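Restriction endonuclease (Mycobacterium sp., PDB 4F0Q) cleaves DNA in a manner dependent on cytosine methylation, acting as a tetrameric restriction endonuclease whose nuclease part binds magnesium. Local coordinates at residues I85-S90 against R133-A138; H111-G116 against I184-H189; H298-L303 against V386-F391; K357-Q360 against S364-P367. All blocks are in the same frame, centred on the assembly; numbering follows the deposited sequence.

Interaction 1: residues I85-S90 against R133-A138; sequences IAIRSS and RLLLEA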
loop_
_atom_site.group_PDB
_atom_site.type_symbol
_atom_site.label_atom_id
_atom_site.label_comp_id
_atom_site.label_asym_id
_atom_site.label_seq_id
_atom_site.Cartn_x
_atom_site.Cartn_y
_atom_site.Cartn_z
ATOM N N ILE A 85 -19.769 -12.631 -28.967
ATOM C CA ILE A 85 -20.424 -13.460 -27.965
ATOM C C ILE A 85 -21.400 -12.613 -27.157
ATOM O O ILE A 85 -21.001 -11.672 -26.471
ATOM C CB ILE A 85 -19.413 -14.138 -27.025
ATOM C CG1 ILE A 85 -18.582 -15.169 -27.792
ATOM C CG2 ILE A 85 -20.133 -14.807 -25.864
ATOM C CD1 ILE A 85 -17.608 -15.930 -26.925
ATOM N N ALA A 86 -22.682 -12.947 -27.254
ATOM C CA ALA A 86 -23.727 -12.210 -26.555
ATOM C C ALA A 86 -24.067 -12.884 -25.233
ATOM O O ALA A 86 -24.518 -14.027 -25.208
ATOM C CB ALA A 86 -24.965 -12.095 -27.429
ATOM N N ILE A 87 -23.852 -12.168 -24.135
ATOM C CA ILE A 87 -24.082 -12.719 -22.804
ATOM C C ILE A 87 -25.275 -12.067 -22.110
ATOM O O ILE A 87 -25.353 -10.844 -21.999
ATOM C CB ILE A 87 -22.823 -12.589 -21.919
ATOM C CG1 ILE A 87 -21.740 -13.559 -22.395
ATOM C CG2 ILE A 87 -23.156 -12.851 -20.462
ATOM C CD1 ILE A 87 -20.429 -13.418 -21.657
ATOM N N ARG A 88 -26.206 -12.899 -21.655
ATOM C CA ARG A 88 -27.381 -12.426 -20.935
ATOM C C ARG A 88 -27.333 -12.889 -19.484
ATOM O O ARG A 88 -27.508 -14.072 -19.191
ATOM C CB ARG A 88 -28.658 -12.925 -21.610
ATOM C CG ARG A 88 -29.937 -12.569 -20.874
ATOM C CD ARG A 88 -31.153 -13.031 -21.655
ATOM N NE ARG A 88 -32.388 -12.885 -20.892
ATOM C CZ ARG A 88 -33.592 -13.197 -21.358
ATOM N NH1 ARG A 88 -33.725 -13.671 -22.589
ATOM N NH2 ARG A 88 -34.664 -13.034 -20.594
ATOM N N SER A 89 -27.091 -11.948 -18.579
ATOM C CA SER A 89 -26.969 -12.266 -17.164
ATOM C C SER A 89 -28.283 -12.024 -16.433
ATOM O O SER A 89 -29.046 -11.126 -16.785
ATOM C CB SER A 89 -25.849 -11.441 -16.524
ATOM O OG SER A 89 -25.652 -11.810 -15.170
ATOM N N SER A 90 -28.537 -12.835 -15.412
ATOM C CA SER A 90 -29.750 -12.722 -14.616
ATOM C C SER A 90 -29.571 -13.482 -13.307
ATOM O O SER A 90 -28.899 -14.515 -13.276
ATOM C CB SER A 90 -30.947 -13.278 -15.392
ATOM O OG SER A 90 -30.767 -14.650 -15.697
ATOM N N ARG A 133 -17.180 -23.702 -23.558
ATOM C CA ARG A 133 -16.370 -23.979 -24.737
ATOM C C ARG A 133 -16.215 -22.712 -25.572
ATOM O O ARG A 133 -15.126 -22.412 -26.067
ATOM C CB ARG A 133 -16.988 -25.104 -25.573
ATOM C CG ARG A 133 -16.208 -25.429 -26.838
ATOM C CD ARG A 133 -16.747 -26.668 -27.542
ATOM N NE ARG A 133 -16.425 -27.900 -26.828
ATOM C CZ ARG A 133 -17.281 -28.571 -26.063
ATOM N NH1 ARG A 133 -18.522 -28.131 -25.909
ATOM N NH2 ARG A 133 -16.897 -29.685 -25.456
ATOM N N LEU A 134 -17.307 -21.966 -25.715
ATOM C CA LEU A 134 -17.261 -20.685 -26.416
ATOM C C LEU A 134 -16.366 -19.687 -25.685
ATOM O O LEU A 134 -15.620 -18.931 -26.309
ATOM C CB LEU A 134 -18.669 -20.106 -26.576
ATOM C CG LEU A 134 -19.634 -20.865 -27.488
ATOM C CD1 LEU A 134 -21.015 -20.231 -27.444
ATOM C CD2 LEU A 134 -19.107 -20.906 -28.913
ATOM N N LEU A 135 -16.443 -19.696 -24.357
ATOM C CA LEU A 135 -15.649 -18.790 -23.533
ATOM C C LEU A 135 -14.159 -19.112 -23.593
ATOM O O LEU A 135 -13.326 -18.212 -23.544
ATOM C CB LEU A 135 -16.136 -18.804 -22.083
ATOM C CG LEU A 135 -17.530 -18.231 -21.810
ATOM C CD1 LEU A 135 -17.808 -18.199 -20.314
ATOM C CD2 LEU A 135 -17.676 -16.846 -22.418
ATOM N N LEU A 136 -13.827 -20.397 -23.689
ATOM C CA LEU A 136 -12.434 -20.818 -23.819
ATOM C C LEU A 136 -11.899 -20.491 -25.209
ATOM O O LEU A 136 -10.793 -19.952 -25.357
ATOM C CB LEU A 136 -12.295 -22.316 -23.532
ATOM C CG LEU A 136 -12.413 -22.746 -22.067
ATOM C CD1 LEU A 136 -12.526 -24.258 -21.952
ATOM C CD2 LEU A 136 -11.226 -22.239 -21.267
ATOM N N GLU A 137 -12.697 -20.814 -26.226
ATOM C CA GLU A 137 -12.341 -20.515 -27.609
ATOM C C GLU A 137 -12.149 -19.016 -27.818
ATOM O O GLU A 137 -11.323 -18.594 -28.628
ATOM C CB GLU A 137 -13.401 -21.055 -28.570
ATOM C CG GLU A 137 -13.381 -22.568 -28.725
ATOM C CD GLU A 137 -14.513 -23.085 -29.591
ATOM O OE1 GLU A 137 -15.498 -22.343 -29.791
ATOM O OE2 GLU A 137 -14.418 -24.233 -30.075
ATOM N N ALA A 138 -12.912 -18.217 -27.079
ATOM C CA ALA A 138 -12.747 -16.769 -27.109
ATOM C C ALA A 138 -11.509 -16.354 -26.323
ATOM O O ALA A 138 -10.781 -15.452 -26.731
ATOM C CB ALA A 138 -13.980 -16.081 -26.555
#

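Interaction 2: residues H111-G116 against I184-H189; sequences HVRYFG and IERLEH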
loop_
_atom_site.group_PDB
_atom_site.type_symbol
_atom_site.label_atom_id
_atom_site.label_comp_id
_atom_site.label_asym_id
_atom_site.label_seq_id
_atom_site.Cartn_x
_atom_site.Cartn_y
_atom_site.Cartn_z
ATOM N N HIS A 111 -15.458 -3.349 -14.790
ATOM C CA HIS A 111 -15.154 -4.752 -14.528
ATOM C C HIS A 111 -16.411 -5.574 -14.276
ATOM O O HIS A 111 -17.330 -5.132 -13.586
ATOM C CB HIS A 111 -14.192 -4.898 -13.347
ATOM C CG HIS A 111 -13.846 -6.320 -13.030
ATOM N ND1 HIS A 111 -14.585 -7.089 -12.155
ATOM C CD2 HIS A 111 -12.846 -7.117 -13.477
ATOM C CE1 HIS A 111 -14.053 -8.295 -12.075
ATOM N NE2 HIS A 111 -12.996 -8.339 -12.866
ATOM N N VAL A 112 -16.446 -6.774 -14.847
ATOM C CA VAL A 112 -17.553 -7.695 -14.618
ATOM C C VAL A 112 -17.042 -9.105 -14.336
ATOM O O VAL A 112 -16.323 -9.688 -15.148
ATOM C CB VAL A 112 -18.524 -7.743 -15.819
ATOM C CG1 VAL A 112 -19.585 -8.811 -15.599
ATOM C CG2 VAL A 112 -19.173 -6.387 -16.042
ATOM N N ARG A 113 -17.407 -9.640 -13.176
ATOM C CA ARG A 113 -17.085 -11.017 -12.828
ATOM C C ARG A 113 -18.200 -11.928 -13.319
ATOM O O ARG A 113 -19.331 -11.848 -12.839
ATOM C CB ARG A 113 -16.921 -11.160 -11.315
ATOM C CG ARG A 113 -16.649 -12.581 -10.845
ATOM C CD ARG A 113 -15.280 -13.067 -11.296
ATOM N NE ARG A 113 -14.211 -12.180 -10.844
ATOM C CZ ARG A 113 -13.642 -12.241 -9.644
ATOM N NH1 ARG A 113 -14.040 -13.150 -8.763
ATOM N NH2 ARG A 113 -12.676 -11.393 -9.323
ATOM N N TYR A 114 -17.883 -12.790 -14.281
ATOM C CA TYR A 114 -18.901 -13.636 -14.897
ATOM C C TYR A 114 -18.581 -15.124 -14.784
ATOM O O TYR A 114 -17.475 -15.555 -15.098
ATOM C CB TYR A 114 -19.102 -13.248 -16.364
ATOM C CG TYR A 114 -20.172 -14.056 -17.060
ATOM C CD1 TYR A 114 -21.517 -13.804 -16.827
ATOM C CD2 TYR A 114 -19.839 -15.067 -17.951
ATOM C CE1 TYR A 114 -22.501 -14.540 -17.456
ATOM C CE2 TYR A 114 -20.816 -15.808 -18.586
ATOM C CZ TYR A 114 -22.146 -15.538 -18.336
ATOM O OH TYR A 114 -23.125 -16.271 -18.965
ATOM N N PHE A 115 -19.562 -15.903 -14.343
ATOM C CA PHE A 115 -19.385 -17.342 -14.177
ATOM C C PHE A 115 -19.973 -18.123 -15.348
ATOM O O PHE A 115 -20.990 -17.731 -15.921
ATOM C CB PHE A 115 -20.005 -17.809 -12.860
ATOM C CG PHE A 115 -19.332 -17.243 -11.644
ATOM C CD1 PHE A 115 -19.733 -16.026 -11.116
ATOM C CD2 PHE A 115 -18.294 -17.923 -11.031
ATOM C CE1 PHE A 115 -19.115 -15.502 -9.997
ATOM C CE2 PHE A 115 -17.671 -17.405 -9.913
ATOM C CZ PHE A 115 -18.081 -16.192 -9.395
ATOM N N GLY A 116 -19.328 -19.234 -15.692
ATOM C CA GLY A 116 -19.715 -20.026 -16.846
ATOM C C GLY A 116 -21.038 -20.760 -16.723
ATOM O O GLY A 116 -21.830 -20.494 -15.818
ATOM N N ILE A 184 -12.007 -10.489 -22.255
ATOM C CA ILE A 184 -11.687 -11.476 -21.235
ATOM C C ILE A 184 -10.308 -11.176 -20.658
ATOM O O ILE A 184 -9.285 -11.534 -21.243
ATOM C CB ILE A 184 -11.718 -12.914 -21.792
ATOM C CG1 ILE A 184 -13.105 -13.234 -22.350
ATOM C CG2 ILE A 184 -11.341 -13.916 -20.711
ATOM C CD1 ILE A 184 -13.246 -14.651 -22.855
ATOM N N GLU A 185 -10.289 -10.502 -19.513
ATOM C CA GLU A 185 -9.034 -10.143 -18.868
ATOM C C GLU A 185 -8.434 -11.343 -18.150
ATOM O O GLU A 185 -7.216 -11.536 -18.154
ATOM C CB GLU A 185 -9.233 -8.987 -17.888
ATOM C CG GLU A 185 -7.944 -8.511 -17.238
ATOM C CD GLU A 185 -8.170 -7.390 -16.245
ATOM O OE1 GLU A 185 -9.309 -7.251 -15.751
ATOM O OE2 GLU A 185 -7.209 -6.644 -15.965
ATOM N N ARG A 186 -9.288 -12.151 -17.533
ATOM C CA ARG A 186 -8.810 -13.357 -16.865
ATOM C C ARG A 186 -9.838 -14.485 -16.933
ATOM O O ARG A 186 -11.040 -14.239 -16.952
ATOM C CB ARG A 186 -8.428 -13.055 -15.412
ATOM C CG ARG A 186 -7.609 -14.147 -14.742
ATOM C CD ARG A 186 -6.995 -13.672 -13.434
ATOM N NE ARG A 186 -8.006 -13.338 -12.436
ATOM C CZ ARG A 186 -7.733 -13.028 -11.172
ATOM N NH1 ARG A 186 -6.477 -13.014 -10.748
ATOM N NH2 ARG A 186 -8.717 -12.737 -10.330
ATOM N N LEU A 187 -9.353 -15.720 -16.991
ATOM C CA LEU A 187 -10.222 -16.892 -16.976
ATOM C C LEU A 187 -9.597 -17.959 -16.088
ATOM O O LEU A 187 -8.524 -18.477 -16.392
ATOM C CB LEU A 187 -10.437 -17.429 -18.394
ATOM C CG LEU A 187 -11.538 -18.477 -18.606
ATOM C CD1 LEU A 187 -12.118 -18.358 -20.006
ATOM C CD2 LEU A 187 -11.026 -19.893 -18.371
ATOM N N GLU A 188 -10.270 -18.288 -14.991
ATOM C CA GLU A 188 -9.716 -19.224 -14.021
ATOM C C GLU A 188 -10.687 -20.323 -13.601
ATOM O O GLU A 188 -11.895 -20.224 -13.821
ATOM C CB GLU A 188 -9.201 -18.472 -12.790
ATOM C CG GLU A 188 -10.189 -17.477 -12.211
ATOM C CD GLU A 188 -9.555 -16.561 -11.183
ATOM O OE1 GLU A 188 -10.191 -15.552 -10.811
ATOM O OE2 GLU A 188 -8.421 -16.849 -10.746
ATOM N N HIS A 189 -10.138 -21.375 -13.000
ATOM C CA HIS A 189 -10.927 -22.489 -12.494
ATOM C C HIS A 189 -11.547 -22.120 -11.153
ATOM O O HIS A 189 -10.944 -21.396 -10.362
ATOM C CB HIS A 189 -10.040 -23.729 -12.346
ATOM C CG HIS A 189 -10.718 -24.888 -11.680
ATOM N ND1 HIS A 189 -10.568 -25.167 -10.338
ATOM C CD2 HIS A 189 -11.538 -25.845 -12.173
ATOM C CE1 HIS A 189 -11.272 -26.242 -10.033
ATOM N NE2 HIS A 189 -11.871 -26.673 -11.128
#

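Interaction 3: residues H298-L303 against V386-F391; sequences HAFELL and VTTGSF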
loop_
_atom_site.group_PDB
_atom_site.type_symbol
_atom_site.label_atom_id
_atom_site.label_comp_id
_atom_site.label_asym_id
_atom_site.label_seq_id
_atom_site.Cartn_x
_atom_site.Cartn_y
_atom_site.Cartn_z
ATOM N N HIS A 298 -13.470 -11.086 20.381
ATOM C CA HIS A 298 -12.225 -11.536 19.768
ATOM C C HIS A 298 -12.426 -12.678 18.771
ATOM O O HIS A 298 -11.632 -12.852 17.843
ATOM C CB HIS A 298 -11.210 -11.905 20.849
ATOM C CG HIS A 298 -10.968 -10.808 21.838
ATOM N ND1 HIS A 298 -10.037 -9.813 21.633
ATOM C CD2 HIS A 298 -11.550 -10.538 23.031
ATOM C CE1 HIS A 298 -10.049 -8.983 22.660
ATOM N NE2 HIS A 298 -10.959 -9.400 23.521
ATOM N N ALA A 299 -13.490 -13.451 18.962
ATOM C CA ALA A 299 -13.876 -14.454 17.979
ATOM C C ALA A 299 -14.293 -13.733 16.704
ATOM O O ALA A 299 -13.984 -14.169 15.589
ATOM C CB ALA A 299 -15.014 -15.309 18.508
ATOM N N PHE A 300 -14.989 -12.614 16.881
ATOM C CA PHE A 300 -15.361 -11.764 15.761
ATOM C C PHE A 300 -14.122 -11.120 15.158
ATOM O O PHE A 300 -14.100 -10.812 13.971
ATOM C CB PHE A 300 -16.358 -10.688 16.193
ATOM C CG PHE A 300 -16.794 -9.788 15.072
ATOM C CD1 PHE A 300 -17.728 -10.221 14.144
ATOM C CD2 PHE A 300 -16.269 -8.513 14.943
ATOM C CE1 PHE A 300 -18.131 -9.397 13.107
ATOM C CE2 PHE A 300 -16.667 -7.685 13.910
ATOM C CZ PHE A 300 -17.600 -8.128 12.991
ATOM N N GLU A 301 -13.096 -10.914 15.977
ATOM C CA GLU A 301 -11.821 -10.415 15.469
ATOM C C GLU A 301 -11.153 -11.444 14.553
ATOM O O GLU A 301 -10.632 -11.097 13.489
ATOM C CB GLU A 301 -10.888 -10.023 16.619
ATOM C CG GLU A 301 -11.373 -8.829 17.427
ATOM C CD GLU A 301 -10.465 -8.502 18.597
ATOM O OE1 GLU A 301 -9.572 -9.318 18.907
ATOM O OE2 GLU A 301 -10.642 -7.425 19.206
ATOM N N LEU A 302 -11.177 -12.709 14.966
ATOM C CA LEU A 302 -10.626 -13.791 14.149
ATOM C C LEU A 302 -11.403 -13.940 12.841
ATOM O O LEU A 302 -10.814 -14.031 11.748
ATOM C CB LEU A 302 -10.644 -15.110 14.923
ATOM C CG LEU A 302 -10.043 -16.321 14.207
ATOM C CD1 LEU A 302 -8.586 -16.066 13.852
ATOM C CD2 LEU A 302 -10.177 -17.574 15.057
ATOM N N LEU A 303 -12.729 -13.964 12.962
ATOM C CA LEU A 303 -13.599 -14.023 11.793
ATOM C C LEU A 303 -13.308 -12.865 10.847
ATOM O O LEU A 303 -13.278 -13.041 9.634
ATOM C CB LEU A 303 -15.072 -13.991 12.202
ATOM C CG LEU A 303 -16.051 -13.921 11.026
ATOM C CD1 LEU A 303 -16.009 -15.203 10.208
ATOM C CD2 LEU A 303 -17.464 -13.620 11.492
ATOM N N VAL A 386 -13.616 -4.046 9.596
ATOM C CA VAL A 386 -14.727 -4.974 9.439
ATOM C C VAL A 386 -15.795 -4.737 10.505
ATOM O O VAL A 386 -15.512 -4.764 11.710
ATOM C CB VAL A 386 -14.251 -6.436 9.512
ATOM C CG1 VAL A 386 -15.421 -7.388 9.313
ATOM C CG2 VAL A 386 -13.168 -6.691 8.477
ATOM N N THR A 387 -17.021 -4.501 10.055
ATOM C CA THR A 387 -18.129 -4.248 10.966
ATOM C C THR A 387 -19.429 -4.845 10.438
ATOM O O THR A 387 -19.600 -5.018 9.230
ATOM C CB THR A 387 -18.313 -2.735 11.227
ATOM O OG1 THR A 387 -19.432 -2.524 12.097
ATOM C CG2 THR A 387 -18.537 -1.987 9.920
ATOM N N THR A 388 -20.337 -5.168 11.351
ATOM C CA THR A 388 -21.638 -5.712 10.985
ATOM C C THR A 388 -22.592 -4.602 10.554
ATOM O O THR A 388 -23.604 -4.857 9.902
ATOM C CB THR A 388 -22.267 -6.498 12.150
ATOM O OG1 THR A 388 -22.276 -5.682 13.327
ATOM C CG2 THR A 388 -21.475 -7.766 12.430
ATOM N N GLY A 389 -22.259 -3.369 10.923
ATOM C CA GLY A 389 -23.073 -2.221 10.571
ATOM C C GLY A 389 -22.535 -1.484 9.360
ATOM O O GLY A 389 -22.008 -2.096 8.432
ATOM N N SER A 390 -22.670 -0.163 9.372
ATOM C CA SER A 390 -22.203 0.665 8.267
ATOM C C SER A 390 -21.241 1.741 8.756
ATOM O O SER A 390 -21.078 1.940 9.959
ATOM C CB SER A 390 -23.387 1.320 7.552
ATOM O OG SER A 390 -24.276 0.347 7.035
ATOM N N PHE A 391 -20.602 2.426 7.817
ATOM C CA PHE A 391 -19.751 3.560 8.146
ATOM C C PHE A 391 -20.507 4.853 7.866
ATOM O O PHE A 391 -21.168 4.980 6.834
ATOM C CB PHE A 391 -18.450 3.518 7.340
ATOM C CG PHE A 391 -17.631 2.279 7.575
ATOM C CD1 PHE A 391 -16.768 2.197 8.655
ATOM C CD2 PHE A 391 -17.725 1.197 6.715
ATOM C CE1 PHE A 391 -16.014 1.059 8.875
ATOM C CE2 PHE A 391 -16.973 0.056 6.931
ATOM C CZ PHE A 391 -16.117 -0.012 8.012
#

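Interaction 4: residues K357-Q360 against S364-P367; sequences KCIQ and SVSP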
loop_
_atom_site.group_PDB
_atom_site.type_symbol
_atom_site.label_atom_id
_atom_site.label_comp_id
_atom_site.label_asym_id
_atom_site.label_seq_id
_atom_site.Cartn_x
_atom_site.Cartn_y
_atom_site.Cartn_z
ATOM N N LYS A 357 -15.348 -4.432 14.620
ATOM C CA LYS A 357 -16.340 -3.951 15.577
ATOM C C LYS A 357 -17.742 -4.469 15.280
ATOM O O LYS A 357 -18.356 -4.101 14.279
ATOM C CB LYS A 357 -16.338 -2.421 15.649
ATOM C CG LYS A 357 -17.134 -1.877 16.823
ATOM C CD LYS A 357 -16.878 -0.399 17.046
ATOM C CE LYS A 357 -17.584 0.085 18.302
ATOM N NZ LYS A 357 -17.291 1.513 18.594
ATOM N N CYS A 358 -18.243 -5.325 16.165
ATOM C CA CYS A 358 -19.565 -5.914 16.004
ATOM C C CYS A 358 -20.642 -5.067 16.675
ATOM O O CYS A 358 -20.948 -5.253 17.854
ATOM C CB CYS A 358 -19.587 -7.335 16.571
ATOM S SG CYS A 358 -21.188 -8.159 16.456
ATOM N N ILE A 359 -21.207 -4.134 15.918
ATOM C CA ILE A 359 -22.298 -3.302 16.408
ATOM C C ILE A 359 -23.587 -3.682 15.694
ATOM O O ILE A 359 -23.581 -4.544 14.817
ATOM C CB ILE A 359 -22.023 -1.810 16.162
ATOM C CG1 ILE A 359 -21.864 -1.541 14.664
ATOM C CG2 ILE A 359 -20.788 -1.363 16.926
ATOM C CD1 ILE A 359 -21.600 -0.090 14.326
ATOM N N GLN A 360 -24.687 -3.041 16.079
ATOM C CA GLN A 360 -25.965 -3.241 15.406
ATOM C C GLN A 360 -25.820 -2.944 13.921
ATOM O O GLN A 360 -25.222 -1.936 13.546
ATOM C CB GLN A 360 -27.039 -2.334 16.011
ATOM C CG GLN A 360 -27.539 -2.760 17.381
ATOM C CD GLN A 360 -28.606 -3.837 17.311
ATOM O OE1 GLN A 360 -28.993 -4.410 18.329
ATOM N NE2 GLN A 360 -29.092 -4.113 16.106
ATOM N N SER A 364 -23.964 2.795 13.090
ATOM C CA SER A 364 -22.939 3.275 12.175
ATOM C C SER A 364 -21.594 3.497 12.867
ATOM O O SER A 364 -21.534 3.695 14.081
ATOM C CB SER A 364 -23.403 4.563 11.496
ATOM O OG SER A 364 -22.583 4.875 10.387
ATOM N N VAL A 365 -20.521 3.461 12.083
ATOM C CA VAL A 365 -19.172 3.672 12.601
ATOM C C VAL A 365 -18.721 5.117 12.395
ATOM O O VAL A 365 -18.725 5.626 11.274
ATOM C CB VAL A 365 -18.158 2.714 11.944
ATOM C CG1 VAL A 365 -16.732 3.092 12.322
ATOM C CG2 VAL A 365 -18.458 1.275 12.338
ATOM N N SER A 366 -18.326 5.765 13.487
ATOM C CA SER A 366 -17.964 7.179 13.471
ATOM C C SER A 366 -16.598 7.418 12.826
ATOM O O SER A 366 -15.784 6.500 12.739
ATOM C CB SER A 366 -17.968 7.727 14.901
ATOM O OG SER A 366 -16.868 7.225 15.637
ATOM N N PRO A 367 -16.348 8.656 12.360
ATOM C CA PRO A 367 -15.038 9.023 11.807
ATOM C C PRO A 367 -13.896 8.877 12.814
ATOM O O PRO A 367 -12.764 8.596 12.418
ATOM C CB PRO A 367 -15.220 10.497 11.415
ATOM C CG PRO A 367 -16.447 10.954 12.139
ATOM C CD PRO A 367 -17.321 9.751 12.216
#

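Interaction 1: residues I85-S90 against R133-A138
Ile85 and Leu134 are the residues whose CA atoms come nearest between strand 85-89 and the helical segment 133-138, with Ile85 CA and Leu134 CA 8.0 Å apart. The two short axes pass 10.6 Å from each other, and their N-to-C directions differ by 133°, so the helix runs roughly against the strand but well turned from antiparallel. At that spacing the backbones do not bond to each other, and side chains of alternate strand residues, Ile85 and Ile87, fill the gap.

Ile85 carries most of the contact. Its CG1 branch lies anti to the carbonyl carbon (chi1 -67°) and continues extended, which sends the end of the side chain between two residues one helical turn apart: Ile85 CD1 rests 3.6 Å from Ala138 CB and 3.7 Å from Leu134 O. That carbonyl oxygen already accepts the helix bond from Ala138 N, so the methyl group packs against a polar atom that is satisfied within the helix. Ile87, two residues on, makes a looser touch, with Ile87 CD1 standing 4.5 Å from Leu135 CD2.

This is helix-on-sheet packing within the N-terminal part of the protein, which is probably PUA-like by family relationship. Strand 85-89 pairs with 67-69 on one edge and 156-166 on the other; Ile68 touches both Ile85 and Leu135, while Leu156 lies against both isoleucines. Farther round the helix, Leu136 meets Leu187 of strand 175-193 and also His189 of the second subunit.

Interaction 2: residues H111-G116 against I184-H189
The guanidinium groups of Arg113 and Arg186 come within 4.3 Å of each other, measured from Arg113 NH2 to Arg186 NH2. The approach is at the edge of the Arg186 guanidinium, near its plane, but oblique to that of Arg113. Both groups converge on the carboxylate of Asp207, which forms a salt bridge with each: OD1 takes Arg113 NE and OD2 takes Arg186 NE. Two successive bends (chi2 68°, chi3 56°) curl the otherwise outgoing chain of Arg113, and Arg113 NH1 has a second partner in Glu314. Glu188 adds further negative charge, Glu188 OE1 being 3.2 Å from Arg186 NH2 but well out of the guanidinium plane, so that no N-H points at it, and Glu188 OE2 lying 3.8 Å above that plane over its centre.

Strands 111-115 and 175-193 are not neighbours in the sheet: strand 200-210, which carries Asp207, pairs antiparallel with each. A classic beta bulge sets Glu185 and Arg186 together opposite Asp207, which places two successive side chains beside this charged group. His111 also gives a hydrogen bond from NE2 to Asp207 OD1, and at its ring edge His111 CD2 lies 4.2 Å from Glu185 OE1, near the ring plane. Glu185 is held by salt bridges to Arg260 and to Arg313 of the second subunit.

Interaction 3: residues H298-L303 against V386-F391
The turn of helix 297-314 that carries Phe300 faces the backbone running from Val386 to Thr388. The contact joins a helix to the central mixed sheet of the nuclease domain, which belongs to the PDDEXK nuclease superfamily, home to many restriction endonucleases.

One ring makes nearly all of it. CG of Phe300 is anti to the backbone N (chi1 -179°), which extends the ring away from the helix so that its outer carbons reach the Val386-Thr388 part of the chain. The edge comes first: Phe300 CE2 lies 3.8 Å from Val386 O, which sits near the ring plane, and Phe300 CZ is 4.4 Å from Thr387 CA, likewise at the edge. Phe300 CZ also meets Val386 CG1 at 4.3 Å. Thr388 CG2 approaches obliquely, 3.8 Å from Phe300 CE1. Leu414 of helix 411-425 touches Phe300, Val386 and Thr388, closing the cluster from another element.

The magnesium site, made by Asp334, Gln355 and Ala356, is near: the Phe300 side chain is about 7 Å from the ion. On the same helical segment, His298 ND1 donates to Glu301 OE1 at 2.8 Å, meeting it 52° above the carboxylate plane through a bent bond. The turn at Thr387-Gly389 is secured by Thr387 OG1, which bonds with Lys357 O and, as an ST turn, accepts from Gly389 N at 3.2 Å with an N-H...O angle of 162°.

Interaction 4: residues K357-Q360 against S364-P367
Ile359 folds over the start of the short strand 364-365, joining the loop that leaves strand 347-357 of the nuclease sheet to the small parallel pair 364-365 and 390-391. Only three residues separate the two segments, so this is a local closure of the chain within the PDDEXK-type domain, and the Ile359 side chain is about 9 Å from the bound magnesium ion.

In the apolar contact, one methyl group meets another. Ile359 CG1 stands between its backbone N and carbonyl carbon (chi1 60°), the chain then running extended, and this brings Ile359 CD1 to 4.0 Å from Val365 CG2. Both side chains also touch Thr387 of strand 381-387, which places them against the main sheet.

A carbon-to-carbonyl contact accompanies it: Ile359 CD1 also lies 3.8 Å from Ser364 O. The backbones stay apart, with Ile359 CA and Ser364 CA separated by 7.8 Å.

Polar bonds fix each segment to the rest of the domain. Lys357 O bonds with Thr387 OG1, and Val365 forms backbone bonds with Ser390 and Ser392. At the far end Ser366 is the N-cap of helix 367-374: its OG caps a backbone N in the first turn of the helix and also bonds with Glu368 OE1.

In the fold
Interactions 1 and 2 lie in the N-terminal part and share one large sheet, their centres 10 Å apart; Ile87 CG2 meets Tyr114 CE1 at 3.5 Å, and both contacts reach the second subunit. Interactions 3 and 4 belong to the nuclease part, with centres 9 Å apart, and are joined through strands 364-365 and 390-391, neighbours in one small parallel sheet. About 18 Å separates the nearest atoms of interactions 2 and 3. Interactions 1 and 3 are buried and mainly apolar, aliphatic in the first and aromatic in the second. Interaction 2, partly buried, is dominated by charge, whereas interaction 4, also partly buried, rests mainly on Ile359 against Val365 and the Ser364 carbonyl.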